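PDB 3JVG: T-cell surface glycoprotein CD1A1 antigen from Gallus gallus, which probably binds lipid antigens between two helices on a beta-sheet platform and displays them at the cell surface for recognition by T cells. Local coordinates for residues Ser5-Lys9 with Ile165-Ile170; Leu10-Phe16 with Phe89-Ile95; Leu30-Gly36 with Tyr47-Leu52. All blocks are in the same frame, centred on the assembly; numbering follows the deposited sequence.

Contact 1. Residues Ser5-Lys9 with Ile165-Ile170; sequences SHMLK and ILRLFI
Ile165 meets Leu8 methyl to methyl, its CG2 lying 4.1 Å from Leu8 CD2. The same CG2 also sits over the centre of the Phe169 ring, so neighbouring turns of the helix present one apolar patch to the leucine. Leu166 comes next and works against the strand backbone. With its CG anti to the backbone N (chi1 -179°), Leu166 lays both methyls against the strand backbone: CD2 rests 3.6 Å from the carbonyl oxygen of His6, while CD1 lies against the Met7–Leu8 peptide and reaches 4.1 Å from Leu8 CB. One turn on, Phe169 meets the same Leu8 methyl, its ring atom CD2 standing 4.2 Å from Leu8 CD2 in an oblique approach. Ile170 ends the walk as a CH-pi partner: its CG1 lies over one face of the His6 imidazole, 4.2 Å from the ring centroid and displaced from the ring's centre, and its CD1 comes within 3.6 Å of His6 CG. No hydrogen bond joins the two segments, which run at 116° to each other. This is a helix resting on the platform sheet of an MHC-like domain. Strand 6-18 lies between strands 21-30 and 89-99, with Leu166 also touching Leu99 and Phe169 touching Met35 of strand 33-38, while the Cys97–Cys162 disulfide ties helix 148-172 to the sheet.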
loop_
_atom_site.group_PDB
_atom_site.type_symbol
_atom_site.label_atom_id
_atom_site.label_comp_id
_atom_site.label_asym_id
_atom_site.label_seq_id
_atom_site.Cartn_x
_atom_site.Cartn_y
_atom_site.Cartn_z
ATOM N N SER A 5 -10.078 -6.777 14.701
ATOM C CA SER A 5 -9.318 -5.486 14.489
ATOM C C SER A 5 -9.658 -4.662 13.221
ATOM O O SER A 5 -9.632 -5.176 12.104
ATOM C CB SER A 5 -7.806 -5.707 14.627
ATOM O OG SER A 5 -7.040 -4.741 13.917
ATOM N N HIS A 6 -9.935 -3.368 13.426
ATOM C CA HIS A 6 -10.177 -2.420 12.333
ATOM C C HIS A 6 -9.418 -1.112 12.496
ATOM O O HIS A 6 -9.092 -0.691 13.601
ATOM C CB HIS A 6 -11.673 -2.113 12.250
ATOM C CG HIS A 6 -12.495 -3.311 11.911
ATOM N ND1 HIS A 6 -13.057 -4.117 12.877
ATOM C CD2 HIS A 6 -12.786 -3.884 10.718
ATOM C CE1 HIS A 6 -13.682 -5.123 12.292
ATOM N NE2 HIS A 6 -13.545 -4.997 10.984
ATOM N N MET A 7 -9.193 -0.442 11.382
ATOM C CA MET A 7 -8.340 0.729 11.349
ATOM C C MET A 7 -8.852 1.713 10.319
ATOM O O MET A 7 -9.213 1.344 9.211
ATOM C CB MET A 7 -6.919 0.302 10.989
ATOM C CG MET A 7 -5.978 1.413 10.587
ATOM S SD MET A 7 -4.248 0.856 10.395
ATOM C CE MET A 7 -3.770 0.648 12.104
ATOM N N LEU A 8 -8.824 2.973 10.685
ATOM C CA LEU A 8 -9.156 4.048 9.797
ATOM C C LEU A 8 -7.853 4.805 9.707
ATOM O O LEU A 8 -7.323 5.208 10.783
ATOM C CB LEU A 8 -10.228 4.961 10.428
ATOM C CG LEU A 8 -10.599 6.186 9.604
ATOM C CD1 LEU A 8 -10.808 5.706 8.210
ATOM C CD2 LEU A 8 -11.831 6.693 10.100
ATOM N N LYS A 9 -7.381 5.050 8.485
ATOM C CA LYS A 9 -6.120 5.710 8.301
ATOM C C LYS A 9 -6.119 6.779 7.198
ATOM O O LYS A 9 -6.502 6.513 6.036
ATOM C CB LYS A 9 -5.030 4.689 7.972
ATOM C CG LYS A 9 -3.666 5.252 8.002
ATOM C CD LYS A 9 -2.659 4.322 7.301
ATOM C CE LYS A 9 -2.259 3.128 8.089
ATOM N NZ LYS A 9 -1.805 2.033 7.127
ATOM N N ILE A 165 -16.246 7.675 14.176
ATOM C CA ILE A 165 -16.405 7.512 12.742
ATOM C C ILE A 165 -16.004 6.092 12.303
ATOM O O ILE A 165 -16.715 5.464 11.492
ATOM C CB ILE A 165 -15.637 8.550 11.952
ATOM C CG1 ILE A 165 -16.283 9.925 12.192
ATOM C CG2 ILE A 165 -15.627 8.168 10.440
ATOM C CD1 ILE A 165 -15.445 11.136 11.780
ATOM N N LEU A 166 -14.904 5.591 12.861
ATOM C CA LEU A 166 -14.517 4.196 12.641
ATOM C C LEU A 166 -15.692 3.228 12.909
ATOM O O LEU A 166 -16.050 2.452 12.006
ATOM C CB LEU A 166 -13.235 3.782 13.437
ATOM C CG LEU A 166 -12.741 2.340 13.248
ATOM C CD1 LEU A 166 -12.630 1.915 11.746
ATOM C CD2 LEU A 166 -11.439 1.973 13.989
ATOM N N ARG A 167 -16.299 3.295 14.112
ATOM C CA ARG A 167 -17.360 2.349 14.491
ATOM C C ARG A 167 -18.464 2.384 13.458
ATOM O O ARG A 167 -18.976 1.342 13.024
ATOM C CB ARG A 167 -17.990 2.674 15.829
ATOM C CG ARG A 167 -17.055 2.481 16.955
ATOM C CD ARG A 167 -17.782 2.531 18.299
ATOM N NE ARG A 167 -17.377 1.318 18.990
ATOM C CZ ARG A 167 -16.431 1.253 19.928
ATOM N NH1 ARG A 167 -15.819 2.363 20.363
ATOM N NH2 ARG A 167 -16.132 0.068 20.469
ATOM N N LEU A 168 -18.815 3.599 13.074
ATOM C CA LEU A 168 -19.828 3.823 12.083
ATOM C C LEU A 168 -19.450 3.293 10.682
ATOM O O LEU A 168 -20.312 2.758 9.976
ATOM C CB LEU A 168 -20.044 5.309 12.023
ATOM C CG LEU A 168 -20.762 5.801 10.803
ATOM C CD1 LEU A 168 -22.266 5.674 11.035
ATOM C CD2 LEU A 168 -20.357 7.235 10.704
ATOM N N PHE A 169 -18.187 3.467 10.275
ATOM C CA PHE A 169 -17.696 2.974 8.974
ATOM C C PHE A 169 -17.635 1.425 8.925
ATOM O O PHE A 169 -17.940 0.814 7.881
ATOM C CB PHE A 169 -16.307 3.574 8.649
ATOM C CG PHE A 169 -16.346 5.017 8.156
ATOM C CD1 PHE A 169 -17.555 5.721 8.056
ATOM C CD2 PHE A 169 -15.180 5.673 7.788
ATOM C CE1 PHE A 169 -17.594 7.025 7.569
ATOM C CE2 PHE A 169 -15.224 6.998 7.302
ATOM C CZ PHE A 169 -16.445 7.672 7.193
ATOM N N ILE A 170 -17.238 0.802 10.040
ATOM C CA ILE A 170 -17.319 -0.663 10.168
ATOM C C ILE A 170 -18.748 -1.159 9.853
ATOM O O ILE A 170 -18.917 -2.154 9.143
ATOM C CB ILE A 170 -16.895 -1.170 11.557
ATOM C CG1 ILE A 170 -15.428 -0.810 11.842
ATOM C CG2 ILE A 170 -17.158 -2.710 11.696
ATOM C CD1 ILE A 170 -15.015 -1.063 13.290
#

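Contact 2. Residues Leu10-Phe16 with Phe89-Ile95; sequences LLHFATF and FVFQSSI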
loop_
_atom_site.group_PDB
_atom_site.type_symbol
_atom_site.label_atom_id
_atom_site.label_comp_id
_atom_site.label_asym_id
_atom_site.label_seq_id
_atom_site.Cartn_x
_atom_site.Cartn_y
_atom_site.Cartn_z
ATOM N N LEU A 10 -5.652 7.958 7.541
ATOM C CA LEU A 10 -5.523 9.016 6.560
ATOM C C LEU A 10 -4.056 9.233 6.306
ATOM O O LEU A 10 -3.283 9.484 7.260
ATOM C CB LEU A 10 -6.130 10.316 7.081
ATOM C CG LEU A 10 -7.625 10.275 7.471
ATOM C CD1 LEU A 10 -8.041 11.642 8.055
ATOM C CD2 LEU A 10 -8.532 9.903 6.237
ATOM N N LEU A 11 -3.692 9.221 5.037
ATOM C CA LEU A 11 -2.322 9.392 4.611
ATOM C C LEU A 11 -2.211 10.691 3.812
ATOM O O LEU A 11 -3.058 11.014 2.921
ATOM C CB LEU A 11 -1.982 8.227 3.702
ATOM C CG LEU A 11 -1.920 6.797 4.260
ATOM C CD1 LEU A 11 -1.362 5.830 3.155
ATOM C CD2 LEU A 11 -1.029 6.684 5.669
ATOM N N HIS A 12 -1.166 11.436 4.062
ATOM C CA HIS A 12 -0.919 12.639 3.284
ATOM C C HIS A 12 0.572 12.684 2.927
ATOM O O HIS A 12 1.442 12.153 3.674
ATOM C CB HIS A 12 -1.390 13.828 4.119
ATOM C CG HIS A 12 -0.551 15.078 4.018
ATOM N ND1 HIS A 12 0.523 15.326 4.859
ATOM C CD2 HIS A 12 -0.700 16.200 3.261
ATOM C CE1 HIS A 12 1.022 16.523 4.593
ATOM N NE2 HIS A 12 0.309 17.069 3.621
ATOM N N PHE A 13 0.892 13.241 1.764
ATOM C CA PHE A 13 2.306 13.468 1.455
ATOM C C PHE A 13 2.444 14.725 0.665
ATOM O O PHE A 13 1.490 15.149 -0.007
ATOM C CB PHE A 13 2.971 12.324 0.707
ATOM C CG PHE A 13 2.242 11.870 -0.562
ATOM C CD1 PHE A 13 2.632 12.351 -1.813
ATOM C CD2 PHE A 13 1.231 10.904 -0.490
ATOM C CE1 PHE A 13 2.016 11.937 -2.960
ATOM C CE2 PHE A 13 0.585 10.459 -1.658
ATOM C CZ PHE A 13 0.983 10.980 -2.885
ATOM N N ALA A 14 3.640 15.319 0.742
ATOM C CA ALA A 14 3.923 16.597 0.085
ATOM C C ALA A 14 5.380 16.689 -0.336
ATOM O O ALA A 14 6.306 16.504 0.471
ATOM C CB ALA A 14 3.556 17.758 1.005
ATOM N N THR A 15 5.593 16.955 -1.610
ATOM C CA THR A 15 6.921 17.245 -2.078
ATOM C C THR A 15 7.052 18.763 -2.176
ATOM O O THR A 15 6.380 19.420 -3.000
ATOM C CB THR A 15 7.176 16.641 -3.495
ATOM O OG1 THR A 15 6.907 15.245 -3.473
ATOM C CG2 THR A 15 8.584 16.845 -3.884
ATOM N N PHE A 16 7.929 19.334 -1.383
ATOM C CA PHE A 16 8.194 20.751 -1.550
ATOM C C PHE A 16 9.235 20.972 -2.619
ATOM O O PHE A 16 10.414 20.667 -2.423
ATOM C CB PHE A 16 8.574 21.378 -0.209
ATOM C CG PHE A 16 7.479 21.242 0.833
ATOM C CD1 PHE A 16 7.202 19.999 1.414
ATOM C CD2 PHE A 16 6.652 22.344 1.165
ATOM C CE1 PHE A 16 6.171 19.847 2.326
ATOM C CE2 PHE A 16 5.585 22.187 2.095
ATOM C CZ PHE A 16 5.371 20.933 2.677
ATOM N N PHE A 89 12.253 18.401 -0.889
ATOM C CA PHE A 89 12.142 17.433 0.195
ATOM C C PHE A 89 10.696 16.995 0.342
ATOM O O PHE A 89 9.791 17.602 -0.240
ATOM C CB PHE A 89 12.694 17.981 1.523
ATOM C CG PHE A 89 12.102 19.293 1.934
ATOM C CD1 PHE A 89 10.841 19.359 2.494
ATOM C CD2 PHE A 89 12.813 20.470 1.757
ATOM C CE1 PHE A 89 10.300 20.600 2.855
ATOM C CE2 PHE A 89 12.278 21.706 2.134
ATOM C CZ PHE A 89 11.024 21.767 2.681
ATOM N N VAL A 90 10.489 15.944 1.129
ATOM C CA VAL A 90 9.169 15.412 1.292
ATOM C C VAL A 90 8.758 15.203 2.742
ATOM O O VAL A 90 9.558 14.697 3.574
ATOM C CB VAL A 90 8.808 14.224 0.244
ATOM C CG1 VAL A 90 9.901 13.902 -0.736
ATOM C CG2 VAL A 90 8.046 13.003 0.830
ATOM N N PHE A 91 7.547 15.642 3.031
ATOM C CA PHE A 91 6.885 15.345 4.281
ATOM C C PHE A 91 5.744 14.397 4.005
ATOM O O PHE A 91 5.147 14.446 2.913
ATOM C CB PHE A 91 6.352 16.593 4.952
ATOM C CG PHE A 91 7.347 17.324 5.749
ATOM C CD1 PHE A 91 8.101 18.330 5.169
ATOM C CD2 PHE A 91 7.527 17.017 7.091
ATOM C CE1 PHE A 91 9.083 19.052 5.927
ATOM C CE2 PHE A 91 8.456 17.716 7.898
ATOM C CZ PHE A 91 9.254 18.748 7.313
ATOM N N GLN A 92 5.493 13.529 4.985
ATOM C CA GLN A 92 4.329 12.686 5.035
ATOM C C GLN A 92 3.634 12.722 6.405
ATOM O O GLN A 92 4.288 12.991 7.463
ATOM C CB GLN A 92 4.717 11.243 4.638
ATOM C CG GLN A 92 5.399 11.112 3.270
ATOM C CD GLN A 92 6.254 9.849 3.195
ATOM O OE1 GLN A 92 7.444 9.909 3.494
ATOM N NE2 GLN A 92 5.623 8.687 2.925
ATOM N N SER A 93 2.317 12.471 6.394
ATOM C CA SER A 93 1.557 12.232 7.632
ATOM C C SER A 93 0.772 10.972 7.526
ATOM O O SER A 93 0.247 10.685 6.461
ATOM C CB SER A 93 0.468 13.295 7.946
ATOM O OG SER A 93 0.814 14.569 7.575
ATOM N N SER A 94 0.598 10.302 8.669
ATOM C CA SER A 94 -0.249 9.110 8.803
ATOM C C SER A 94 -1.042 9.389 10.062
ATOM O O SER A 94 -0.447 9.610 11.135
ATOM C CB SER A 94 0.632 7.888 8.966
ATOM O OG SER A 94 -0.091 6.676 9.118
ATOM N N ILE A 95 -2.385 9.417 9.952
ATOM C CA ILE A 95 -3.203 9.852 11.068
ATOM C C ILE A 95 -4.404 8.957 11.157
ATOM O O ILE A 95 -5.054 8.702 10.113
ATOM C CB ILE A 95 -3.730 11.312 10.846
ATOM C CG1 ILE A 95 -2.583 12.283 10.520
ATOM C CG2 ILE A 95 -4.380 11.847 12.120
ATOM C CD1 ILE A 95 -3.082 13.767 10.307
#
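His12 and Ser93 are joined three times, because to the two backbone bonds of their hydrogen-bonded pair they add a buried link of 2.8 Å between His12 ND1 and Ser93 OG. The hydroxyl sits at the imidazole edge, near the ring plane, and also bonds Tyr71 OH on helix 58-82; either ND1 or OG could be the donor. One of the backbone bonds, Ser93 N to His12 O, is strongly tilted, its donor 37° above the carbonyl plane. Around this pair the strands run antiparallel in unbroken register from Leu10–Ile95 to Phe16–Phe89, the central pair of the MHC-I-type platform. Leu11, Phe13, Thr15, Val90, Gln92 and Ser94 line one face, where Gln92 bonds and Phe13 packs edge-to-face against the chain of another protein, probably beta-2-microglobulin. The opposite face, below the helices, carries an aromatic cluster. Phe89 has CG between its backbone N and carbonyl carbon (chi1 54°), which brings the ring across to Phe16, whose CB lies over its face, 4.0 Å from the centroid. The two rings are near parallel but slid apart, with Phe16 CD1 3.5 Å from Phe89 CE1. Phe91 is turned steeply to the Phe16 ring, its CD1 3.8 Å from Phe16 CE1.

Contact 3. Residues Leu30-Gly36 with Tyr47-Leu52; sequences LGDVKMG and YYRPWL
Tyr48 lies along the backbone of Lys34, Met35 and Gly36 from CB to its hydroxyl. CB sits close to two carbonyl oxygens, 3.4 Å from Met35 O and 3.5 Å from Lys34 O. Because CG is anti to the carbonyl carbon (chi1 -68°), the ring then swings over Gly36, whose CA stands over one face, 3.7 Å from Tyr48 CD2, in a CH-pi contact. CD2 also brings the ring edge to Lys34 O, which lies in the ring plane; CE2 continues along Gly36 to its carbonyl carbon. At the tip, OH bonds Ser37 OG and an acidic side chain of the chain of another protein. The start of the residue is anchored as well: its N gives a nearly straight bond of 2.8 Å to Met35 O, with the donor tilted 26° from the carbonyl plane. Leu52 CD2 also comes 3.2 Å from Met35 O and 3.8 Å from Met35 CB, the Met35 and Leu52 side chains meeting at about a right angle. Nearer the start of each segment, Arg49 crosses Val33 at a similar angle, CG against CG1, while Trp51 CH2 touches Leu30 CD1 at 4.0 Å. Arg49 NE and Trp51 NE1 both reach Asp176 OD2, which would hold the indole and guanidinium beside each other. The loop thus leaves edge strand 45-47, paired antiparallel with strand 33-38 at Gly36–Tyr47, and leads into helix 52-55, with Met35 and Leu52 both packed on Phe169 of helix 148-172.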
loop_
_atom_site.group_PDB
_atom_site.type_symbol
_atom_site.label_atom_id
_atom_site.label_comp_id
_atom_site.label_asym_id
_atom_site.label_seq_id
_atom_site.Cartn_x
_atom_site.Cartn_y
_atom_site.Cartn_z
ATOM N N LEU A 30 -9.685 2.354 5.030
ATOM C CA LEU A 30 -10.377 1.591 6.024
ATOM C C LEU A 30 -9.850 0.171 5.821
ATOM O O LEU A 30 -10.256 -0.560 4.896
ATOM C CB LEU A 30 -11.890 1.694 5.736
ATOM C CG LEU A 30 -12.969 1.589 6.831
ATOM C CD1 LEU A 30 -14.036 0.568 6.540
ATOM C CD2 LEU A 30 -12.484 1.554 8.296
ATOM N N GLY A 31 -8.926 -0.225 6.679
ATOM C CA GLY A 31 -8.107 -1.417 6.416
ATOM C C GLY A 31 -7.371 -1.211 5.097
ATOM O O GLY A 31 -6.597 -0.225 4.931
ATOM N N ASP A 32 -7.595 -2.101 4.132
ATOM C CA ASP A 32 -6.977 -1.891 2.809
ATOM C C ASP A 32 -8.039 -1.436 1.809
ATOM O O ASP A 32 -7.797 -1.483 0.629
ATOM C CB ASP A 32 -6.271 -3.158 2.274
ATOM C CG ASP A 32 -7.198 -4.359 2.200
ATOM O OD1 ASP A 32 -8.373 -4.241 2.586
ATOM O OD2 ASP A 32 -6.762 -5.462 1.747
ATOM N N VAL A 33 -9.224 -1.061 2.280
ATOM C CA VAL A 33 -10.255 -0.541 1.381
ATOM C C VAL A 33 -10.051 0.965 1.215
ATOM O O VAL A 33 -10.086 1.732 2.226
ATOM C CB VAL A 33 -11.652 -0.803 1.914
ATOM C CG1 VAL A 33 -12.693 -0.118 1.007
ATOM C CG2 VAL A 33 -11.934 -2.327 2.110
ATOM N N LYS A 34 -9.806 1.398 -0.026
ATOM C CA LYS A 34 -9.556 2.818 -0.282
ATOM C C LYS A 34 -10.867 3.594 -0.256
ATOM O O LYS A 34 -11.713 3.379 -1.115
ATOM C CB LYS A 34 -8.815 3.006 -1.596
ATOM C CG LYS A 34 -7.319 2.575 -1.487
ATOM C CD LYS A 34 -6.640 2.556 -2.885
ATOM C CE LYS A 34 -5.122 2.218 -2.794
ATOM N NZ LYS A 34 -4.311 2.533 -4.055
ATOM N N MET A 35 -11.033 4.493 0.737
ATOM C CA MET A 35 -12.293 5.219 0.887
ATOM C C MET A 35 -12.338 6.363 -0.101
ATOM O O MET A 35 -13.362 6.615 -0.687
ATOM C CB MET A 35 -12.474 5.748 2.310
ATOM C CG MET A 35 -12.629 4.618 3.337
ATOM S SD MET A 35 -12.976 5.371 4.934
ATOM C CE MET A 35 -11.422 6.196 5.225
ATOM N N GLY A 36 -11.227 7.053 -0.280
ATOM C CA GLY A 36 -11.140 8.165 -1.207
ATOM C C GLY A 36 -9.758 8.803 -1.206
ATOM O O GLY A 36 -8.795 8.284 -0.614
ATOM N N TYR A 47 -14.578 10.342 -3.485
ATOM C CA TYR A 47 -15.152 9.268 -2.674
ATOM C C TYR A 47 -15.293 8.045 -3.515
ATOM O O TYR A 47 -15.910 8.078 -4.561
ATOM C CB TYR A 47 -16.552 9.640 -2.176
ATOM C CG TYR A 47 -16.572 10.845 -1.285
ATOM C CD1 TYR A 47 -16.705 12.129 -1.812
ATOM C CD2 TYR A 47 -16.433 10.703 0.100
ATOM C CE1 TYR A 47 -16.714 13.238 -0.984
ATOM C CE2 TYR A 47 -16.427 11.806 0.923
ATOM C CZ TYR A 47 -16.572 13.063 0.372
ATOM O OH TYR A 47 -16.544 14.144 1.205
ATOM N N TYR A 48 -14.690 6.951 -3.087
ATOM C CA TYR A 48 -14.601 5.754 -3.940
ATOM C C TYR A 48 -15.653 4.683 -3.604
ATOM O O TYR A 48 -15.889 3.792 -4.397
ATOM C CB TYR A 48 -13.229 5.102 -3.743
ATOM C CG TYR A 48 -12.016 5.879 -4.249
ATOM C CD1 TYR A 48 -12.140 6.902 -5.211
ATOM C CD2 TYR A 48 -10.726 5.530 -3.830
ATOM C CE1 TYR A 48 -11.035 7.569 -5.705
ATOM C CE2 TYR A 48 -9.616 6.192 -4.335
ATOM C CZ TYR A 48 -9.786 7.217 -5.261
ATOM O OH TYR A 48 -8.692 7.873 -5.752
ATOM N N ARG A 49 -16.214 4.716 -2.395
ATOM C CA ARG A 49 -17.137 3.676 -1.943
ATOM C C ARG A 49 -18.551 4.277 -1.797
ATOM O O ARG A 49 -18.711 5.340 -1.246
ATOM C CB ARG A 49 -16.660 3.057 -0.602
ATOM C CG ARG A 49 -15.217 2.407 -0.608
ATOM C CD ARG A 49 -15.006 1.441 -1.801
ATOM N NE ARG A 49 -16.004 0.364 -1.772
ATOM C CZ ARG A 49 -16.535 -0.213 -2.849
ATOM N NH1 ARG A 49 -16.164 0.199 -4.040
ATOM N NH2 ARG A 49 -17.433 -1.188 -2.737
ATOM N N PRO A 50 -19.557 3.589 -2.322
ATOM C CA PRO A 50 -20.907 4.099 -2.329
ATOM C C PRO A 50 -21.541 4.219 -0.948
ATOM O O PRO A 50 -22.435 5.017 -0.788
ATOM C CB PRO A 50 -21.679 3.086 -3.158
ATOM C CG PRO A 50 -20.707 2.131 -3.692
ATOM C CD PRO A 50 -19.385 2.362 -3.116
ATOM N N TRP A 51 -21.104 3.445 0.037
ATOM C CA TRP A 51 -21.678 3.561 1.403
ATOM C C TRP A 51 -21.176 4.810 2.181
ATOM O O TRP A 51 -21.771 5.211 3.167
ATOM C CB TRP A 51 -21.420 2.276 2.191
ATOM C CG TRP A 51 -19.938 1.858 2.184
ATOM C CD1 TRP A 51 -19.332 0.959 1.346
ATOM C CD2 TRP A 51 -18.914 2.355 3.057
ATOM N NE1 TRP A 51 -17.979 0.861 1.655
ATOM C CE2 TRP A 51 -17.705 1.721 2.692
ATOM C CE3 TRP A 51 -18.903 3.276 4.120
ATOM C CZ2 TRP A 51 -16.495 1.989 3.351
ATOM C CZ3 TRP A 51 -17.696 3.540 4.779
ATOM C CH2 TRP A 51 -16.523 2.908 4.387
ATOM N N LEU A 52 -20.113 5.455 1.707
ATOM C CA LEU A 52 -19.538 6.610 2.454
ATOM C C LEU A 52 -20.468 7.801 2.637
ATOM O O LEU A 52 -20.829 8.151 3.786
ATOM C CB LEU A 52 -18.277 7.116 1.751
ATOM C CG LEU A 52 -16.812 7.044 2.153
ATOM C CD1 LEU A 52 -16.463 6.547 3.571
ATOM C CD2 LEU A 52 -16.020 6.367 1.011
#

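In the fold
All three contacts involve the same antiparallel platform: contact 2 lies within it, contact 1 sets a helix on it, and contact 3 joins its edge to a loop. Contacts 1 and 2 share strand 6-18; their centres are 22 Å apart, yet they meet at their junction, where Lys9 CD lies 3.9 Å from Ser94 OG. Contact 3 is closer to contact 1, at about 11 Å between centres. The two are joined by a probable hydrogen bond of 3.0 Å from Gly31 N to Met7 O and by Leu166 CD1 packing 3.5 Å from Leu30 CD2. Contacts 2 and 3 do not touch. Bound material of unknown identity comes to about 4 Å from the side chains of Ile165, Ile95 and Met35, consistent with all three contacts lining the presumed lipid-binding groove.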